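Local coordinates for ActII protein (Streptomyces coelicolor, PDB 2OPT) that probably represses transcription as a TetR-like DNA-binding regulator, and binds the antibiotic actinorhodin and its biosynthetic precursor (S)-DNPA, at residues A[52-57]-A[101-106]; A[81-86]-A[140-145]; A[88-91]-A[96-99]. All blocks are in the same frame, centred on the assembly; numbering follows the deposited sequence.

Interaction 1. Residues A[52-57]-A[101-106]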
# COMPACT_ATOMS: atom_id res chain seq x y z
N GLU A 52 -11.54 -15.85 10.95
CA GLU A 52 -11.30 -15.50 12.35
C GLU A 52 -9.95 -16.04 12.77
O GLU A 52 -9.25 -15.44 13.56
CB GLU A 52 -12.38 -16.14 13.18
CG GLU A 52 -13.73 -15.42 12.79
CD GLU A 52 -15.04 -16.10 13.22
OE1 GLU A 52 -15.09 -17.34 13.34
OE2 GLU A 52 -16.07 -15.38 13.38
N LEU A 53 -9.63 -17.21 12.25
CA LEU A 53 -8.32 -17.83 12.54
C LEU A 53 -7.19 -16.90 12.10
O LEU A 53 -6.23 -16.67 12.82
CB LEU A 53 -8.27 -19.16 11.82
CG LEU A 53 -6.98 -20.01 11.99
CD1 LEU A 53 -6.00 -19.49 11.03
CD2 LEU A 53 -6.44 -20.02 13.44
N LEU A 54 -7.27 -16.43 10.86
CA LEU A 54 -6.28 -15.52 10.32
C LEU A 54 -6.17 -14.23 11.15
O LEU A 54 -5.08 -13.70 11.29
CB LEU A 54 -6.60 -15.22 8.84
CG LEU A 54 -6.36 -16.41 7.89
CD1 LEU A 54 -6.72 -15.98 6.48
CD2 LEU A 54 -4.91 -16.92 7.98
N ASP A 55 -7.28 -13.71 11.69
CA ASP A 55 -7.24 -12.52 12.57
C ASP A 55 -6.34 -12.87 13.74
O ASP A 55 -5.58 -12.03 14.25
CB ASP A 55 -8.64 -12.21 13.15
CG ASP A 55 -9.61 -11.58 12.12
OD1 ASP A 55 -9.16 -10.97 11.15
OD2 ASP A 55 -10.86 -11.61 12.36
N LEU A 56 -6.42 -14.13 14.20
CA LEU A 56 -5.65 -14.53 15.38
C LEU A 56 -4.16 -14.71 15.10
O LEU A 56 -3.31 -14.46 15.98
CB LEU A 56 -6.25 -15.81 15.97
CG LEU A 56 -7.64 -15.75 16.63
CD1 LEU A 56 -8.07 -17.17 17.02
CD2 LEU A 56 -7.66 -14.87 17.83
N VAL A 57 -3.87 -15.25 13.92
CA VAL A 57 -2.50 -15.48 13.45
C VAL A 57 -1.88 -14.08 13.29
O VAL A 57 -0.77 -13.83 13.72
CB VAL A 57 -2.51 -16.25 12.13
CG1 VAL A 57 -1.15 -16.27 11.49
CG2 VAL A 57 -2.98 -17.72 12.33
N ILE A 101 -2.91 -6.84 5.24
CA ILE A 101 -3.21 -5.66 4.41
C ILE A 101 -4.65 -5.11 4.54
O ILE A 101 -4.89 -3.87 4.41
CB ILE A 101 -2.78 -5.91 2.92
CG1 ILE A 101 -2.58 -4.62 2.09
CG2 ILE A 101 -3.62 -7.04 2.24
CD1 ILE A 101 -3.30 -3.37 2.56
N ASP A 102 -5.60 -6.00 4.77
CA ASP A 102 -7.02 -5.70 4.89
C ASP A 102 -7.51 -5.75 6.37
O ASP A 102 -8.70 -5.71 6.64
CB ASP A 102 -7.77 -6.75 4.07
CG ASP A 102 -7.51 -8.17 4.58
OD1 ASP A 102 -6.36 -8.50 4.93
OD2 ASP A 102 -8.48 -8.97 4.64
N ARG A 103 -6.59 -5.88 7.32
CA ARG A 103 -6.95 -6.07 8.73
C ARG A 103 -6.51 -4.89 9.62
O ARG A 103 -5.51 -4.22 9.33
CB ARG A 103 -6.36 -7.38 9.24
CG ARG A 103 -7.04 -8.62 8.65
CD ARG A 103 -6.47 -9.93 9.23
NE ARG A 103 -7.50 -10.98 9.13
CZ ARG A 103 -7.79 -11.68 8.03
NH1 ARG A 103 -7.09 -11.50 6.90
NH2 ARG A 103 -8.76 -12.58 8.06
N VAL A 104 -7.26 -4.65 10.70
CA VAL A 104 -6.91 -3.62 11.69
C VAL A 104 -6.30 -4.36 12.88
O VAL A 104 -6.90 -5.27 13.41
CB VAL A 104 -8.17 -2.76 12.12
CG1 VAL A 104 -7.88 -1.90 13.35
CG2 VAL A 104 -8.69 -1.89 10.93
N PRO A 105 -5.05 -4.02 13.25
CA PRO A 105 -4.40 -4.76 14.33
C PRO A 105 -4.96 -4.31 15.68
O PRO A 105 -4.31 -3.59 16.42
CB PRO A 105 -2.91 -4.42 14.16
CG PRO A 105 -2.84 -3.14 13.36
CD PRO A 105 -4.19 -2.94 12.68
N LEU A 106 -6.17 -4.75 15.98
CA LEU A 106 -6.80 -4.48 17.27
C LEU A 106 -7.18 -5.76 18.05
O LEU A 106 -8.20 -5.80 18.73
CB LEU A 106 -8.01 -3.58 17.09
CG LEU A 106 -7.90 -2.08 17.40
CD1 LEU A 106 -6.48 -1.53 17.65
CD2 LEU A 106 -8.55 -1.31 16.28

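Interaction 2. Residues A[81-86]-A[140-145]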
# COMPACT_ATOMS: atom_id res chain seq x y z
N GLU A 81 13.23 2.79 14.22
CA GLU A 81 13.45 1.51 14.93
C GLU A 81 12.19 0.67 14.97
O GLU A 81 12.21 -0.54 14.73
CB GLU A 81 13.87 1.77 16.39
CG GLU A 81 13.69 0.52 17.31
CD GLU A 81 13.87 0.79 18.83
OE1 GLU A 81 14.24 1.91 19.23
OE2 GLU A 81 13.65 -0.16 19.61
N MET A 82 11.08 1.31 15.34
CA MET A 82 9.79 0.65 15.42
C MET A 82 9.31 0.18 14.05
O MET A 82 8.68 -0.87 13.93
CB MET A 82 8.75 1.59 16.04
CG MET A 82 7.32 1.29 15.64
SD MET A 82 6.21 2.68 15.99
CE MET A 82 6.23 3.53 14.42
N CYS A 83 9.61 0.96 13.02
CA CYS A 83 9.23 0.61 11.65
C CYS A 83 10.06 -0.57 11.14
O CYS A 83 9.55 -1.45 10.46
CB CYS A 83 9.39 1.81 10.72
SG CYS A 83 8.11 3.07 10.90
N ARG A 84 11.35 -0.56 11.48
CA ARG A 84 12.24 -1.65 11.10
C ARG A 84 11.83 -2.95 11.76
O ARG A 84 11.97 -4.03 11.19
CB ARG A 84 13.69 -1.30 11.46
CG ARG A 84 14.34 -0.29 10.53
CD ARG A 84 15.82 -0.11 10.85
NE ARG A 84 16.33 1.18 10.39
CZ ARG A 84 16.92 2.08 11.18
NH1 ARG A 84 17.35 3.22 10.68
NH2 ARG A 84 17.07 1.82 12.47
N SER A 85 11.32 -2.85 12.99
CA SER A 85 10.79 -4.02 13.72
C SER A 85 9.57 -4.66 13.07
O SER A 85 9.45 -5.89 12.97
CB SER A 85 10.44 -3.60 15.17
OG SER A 85 10.31 -4.74 16.04
N LEU A 86 8.65 -3.84 12.61
CA LEU A 86 7.54 -4.31 11.87
C LEU A 86 7.96 -4.98 10.57
O LEU A 86 7.44 -6.04 10.20
CB LEU A 86 6.65 -3.11 11.51
CG LEU A 86 5.30 -3.48 10.92
CD1 LEU A 86 4.41 -4.41 11.79
CD2 LEU A 86 4.55 -2.19 10.62
N THR A 140 1.04 1.52 6.83
CA THR A 140 0.70 1.30 5.44
C THR A 140 1.93 1.18 4.54
O THR A 140 2.00 0.30 3.71
CB THR A 140 -0.28 2.42 4.99
OG1 THR A 140 -1.52 2.17 5.65
CG2 THR A 140 -0.53 2.41 3.49
N PHE A 141 2.92 2.02 4.78
CA PHE A 141 4.09 2.04 3.96
C PHE A 141 4.93 0.79 4.23
O PHE A 141 5.40 0.14 3.32
CB PHE A 141 4.88 3.30 4.35
CG PHE A 141 6.35 3.21 4.02
CD1 PHE A 141 6.79 3.35 2.70
CD2 PHE A 141 7.29 2.95 5.02
CE1 PHE A 141 8.18 3.20 2.38
CE2 PHE A 141 8.64 2.83 4.72
CZ PHE A 141 9.08 2.94 3.38
N VAL A 142 5.13 0.48 5.51
CA VAL A 142 5.91 -0.70 5.89
C VAL A 142 5.25 -1.99 5.31
O VAL A 142 5.94 -2.86 4.75
CB VAL A 142 6.03 -0.85 7.40
CG1 VAL A 142 6.60 -2.18 7.74
CG2 VAL A 142 6.87 0.28 7.99
N THR A 143 3.94 -2.08 5.43
CA THR A 143 3.21 -3.25 4.97
C THR A 143 3.28 -3.40 3.44
O THR A 143 3.52 -4.52 2.96
CB THR A 143 1.74 -3.21 5.47
OG1 THR A 143 1.76 -3.06 6.89
CG2 THR A 143 0.98 -4.54 5.09
N ALA A 144 3.09 -2.30 2.69
CA ALA A 144 3.24 -2.31 1.22
C ALA A 144 4.62 -2.73 0.78
O ALA A 144 4.78 -3.56 -0.12
CB ALA A 144 2.91 -0.91 0.62
N GLU A 145 5.64 -2.13 1.37
CA GLU A 145 7.02 -2.53 1.05
C GLU A 145 7.22 -4.03 1.26
O GLU A 145 7.77 -4.71 0.42
CB GLU A 145 8.04 -1.75 1.87
CG GLU A 145 8.25 -0.30 1.44
CD GLU A 145 8.82 -0.17 0.02
OE1 GLU A 145 9.70 -0.98 -0.35
OE2 GLU A 145 8.39 0.73 -0.73

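Interaction 3. Residues A[88-91]-A[96-99]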
# COMPACT_ATOMS: atom_id res chain seq x y z
N ARG A 88 10.79 -6.41 9.96
CA ARG A 88 11.48 -7.64 10.36
C ARG A 88 10.46 -8.77 10.48
O ARG A 88 10.66 -9.88 9.99
CB ARG A 88 12.15 -7.36 11.70
CG ARG A 88 13.10 -8.43 12.27
CD ARG A 88 13.85 -7.80 13.42
NE ARG A 88 14.71 -6.74 12.92
CZ ARG A 88 14.80 -5.52 13.43
NH1 ARG A 88 15.62 -4.64 12.86
NH2 ARG A 88 14.14 -5.21 14.55
N MET A 89 9.34 -8.45 11.13
CA MET A 89 8.28 -9.42 11.44
C MET A 89 7.70 -9.99 10.16
O MET A 89 7.60 -11.17 10.00
CB MET A 89 7.18 -8.75 12.28
CG MET A 89 5.98 -9.65 12.57
SD MET A 89 4.50 -8.70 12.97
CE MET A 89 4.01 -8.02 11.38
N PHE A 90 7.28 -9.10 9.24
CA PHE A 90 6.81 -9.50 7.89
C PHE A 90 7.82 -10.38 7.14
O PHE A 90 7.45 -11.40 6.58
CB PHE A 90 6.51 -8.26 7.08
CG PHE A 90 5.21 -7.58 7.47
CD1 PHE A 90 4.04 -8.31 7.58
CD2 PHE A 90 5.17 -6.22 7.75
CE1 PHE A 90 2.81 -7.67 7.95
CE2 PHE A 90 3.97 -5.59 8.12
CZ PHE A 90 2.82 -6.32 8.22
N LEU A 91 9.09 -10.01 7.19
CA LEU A 91 10.16 -10.76 6.52
C LEU A 91 10.35 -12.14 7.11
O LEU A 91 10.84 -13.07 6.43
CB LEU A 91 11.49 -9.98 6.49
CG LEU A 91 11.48 -8.70 5.62
CD1 LEU A 91 12.84 -8.07 5.50
CD2 LEU A 91 10.92 -8.96 4.25
N LEU A 96 2.38 -12.99 5.29
CA LEU A 96 1.77 -12.36 6.45
C LEU A 96 1.23 -10.97 6.11
O LEU A 96 0.18 -10.57 6.61
CB LEU A 96 2.78 -12.26 7.60
CG LEU A 96 2.27 -11.65 8.90
CD1 LEU A 96 1.16 -12.49 9.50
CD2 LEU A 96 3.41 -11.48 9.90
N ALA A 97 1.95 -10.25 5.27
CA ALA A 97 1.49 -8.96 4.76
C ALA A 97 0.20 -9.11 3.97
O ALA A 97 -0.60 -8.18 3.89
CB ALA A 97 2.57 -8.30 3.92
N ARG A 98 0.00 -10.29 3.39
CA ARG A 98 -1.22 -10.59 2.64
C ARG A 98 -2.38 -10.63 3.61
O ARG A 98 -3.47 -10.19 3.32
CB ARG A 98 -1.11 -11.93 1.91
CG ARG A 98 -0.71 -11.89 0.47
CD ARG A 98 -0.71 -13.32 -0.13
NE ARG A 98 -2.07 -13.81 -0.39
CZ ARG A 98 -2.40 -15.01 -0.86
NH1 ARG A 98 -1.47 -15.91 -1.16
NH2 ARG A 98 -3.67 -15.32 -1.05
N ILE A 99 -2.15 -11.20 4.78
CA ILE A 99 -3.22 -11.26 5.78
C ILE A 99 -3.44 -9.89 6.38
O ILE A 99 -4.57 -9.49 6.62
CB ILE A 99 -2.77 -12.23 6.91
CG1 ILE A 99 -2.63 -13.66 6.37
CG2 ILE A 99 -3.68 -12.17 8.12
CD1 ILE A 99 -1.91 -14.58 7.36
O HOH W 1 4.80 -11.19 4.94

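Interaction 1. Residues A[52-57]-A[101-106]
D55 on helix 50-61 and R103 in the loop between helices 96-100 and 108-123 are the closest backbone pair, their CA atoms 7.5 Å apart, a gap that an extended arginine can span. The contact is an interdomain salt bridge of the TetR fold: helix 50-61 follows the predicted helix-turn-helix, while the loop belongs to the larger C-terminal part. In this family that helix is the usual link between ligand-binding core and DNA-binding domain. R103 has CG anti to its carbonyl carbon (chi1 -70°) and runs straight from CG to NE, carrying its charge across to the helix. There NE donates to D55 OD1 over 2.6 Å with an N-H...O angle of 157°. Only NE meets OD1, on its anti side, tilted out of the carboxylate plane but near the guanidinium plane; the two planes stand 65° apart. The remaining nitrogens bond to main-chain oxygens, NH2 to D51 O and NH1 to I99 O, which fixes the rotation of the guanidinium. A leucine in place of R103 would probably leave D55 without its counter-charge and the D51 and I99 carbonyls without these N-H donors. L54 is apolar and suits its place, buried against L24 and L27, with its CB 3.5 Å from R103 NH2, over one face of the guanidinium and offset toward the rim.

Interaction 2. Residues A[81-86]-A[140-145]
While C83 and L86 meet V142 with no hydrogen bond between them, the shortest sound polar bonds are internal to the two helices, among them A144 N to T140 O and S85 N to E81 O, each 3.0 Å. With main-chain polar groups paired along each helix, the surface between them can be largely apolar. It is helix-helix packing within the C-terminal core of a TetR-type repressor. V142 points at the other helix and divides its work between two methyls. CG1 lies anti to the backbone N (chi1 170°) and presses on L86, 3.5 Å from CD2 and 3.7 Å from CG, while CG2 stands 4.0 Å from C83 CB and equally near the C83 carbonyl oxygen. A beta-branched valine fits here because its two methyls reach both residues, which sit one helical turn apart. L86, its CG also anti to the backbone N, brings the CD2 branch across V142 at a slant. C83 is small enough to let the helices come near, and C83 and V142 have CA atoms 6.8 Å apart, the nearest pair. The contact is thus a short row of three apolar side chains, two of them buried. Helix 197-219 packs beside it, with L205 against C83 and F201 against V142, and V65 of the preceding loop touches L86; farther along helix 128-150, E145 bonds to Y133 of the second subunit.

Interaction 3. Residues A[88-91]-A[96-99]
The short connection between the end of helix 75-92 and the start of helix 96-100, in the C-terminal part of this TetR-like fold, brings F90 against L96 and A97. F90 and L96 have CA atoms 6.0 Å apart. The phenyl ring of F90 reaches the new helix by its CD1 side: CD1 is 3.9 Å from A97 CB and 4.0 Å from L96 CD2, which approaches the ring obliquely. A chi1 of -76° sets CG beside the backbone N, and in this setting CD1 and CE1 reach A97 and L96. Alanine suits position 97, since its single methyl lets the ring lie close to the backbone, with A97 N, also oblique to the ring, just 3.7 Å from CD1. L96 sends CD2 into the angle between F90 and M89, where M89 CE lies 3.8 Å away; in this conformer, one of two modelled for the methionine, CE also lies over the centre of one face of the F90 ring, 3.6 Å above its plane. V61 of helix 50-61 touches both M89 and L96, and T143 and A146 of helix 128-150 pack on F90. The polar side of the corner is bridged by water 1, which accepts from A97 N at 3.0 Å and donates to F90 O at 3.1 Å. The corner is filled by apolar side chains held by dispersion, while one water bridges a helix-start amide and a helix-end carbonyl that do not bond directly.

From the N terminus, helix 50-61 comes first and opens interaction 1 just after the predicted DNA-binding motif. Helix 75-92 then supplies 81-86 to interaction 2 and, at its end, 88-91 to interaction 3, which closes a short loop at 96-99. Interaction 1 closes next, at 101-106, so interaction 3 nests within its loop; interaction 2 closes last, at 140-145, enclosing interaction 3 but crossing interaction 1. Interaction 3 lies spatially between the others, with I99 packing on L54 and F90 on T143. Interaction 1 ties helix 50-61 to the loop before helix 108-123, interaction 3 joins helices 75-92 and 96-100, and interaction 2 joins helices 75-92 and 128-150; interactions 1 and 2 have segments touching the second subunit.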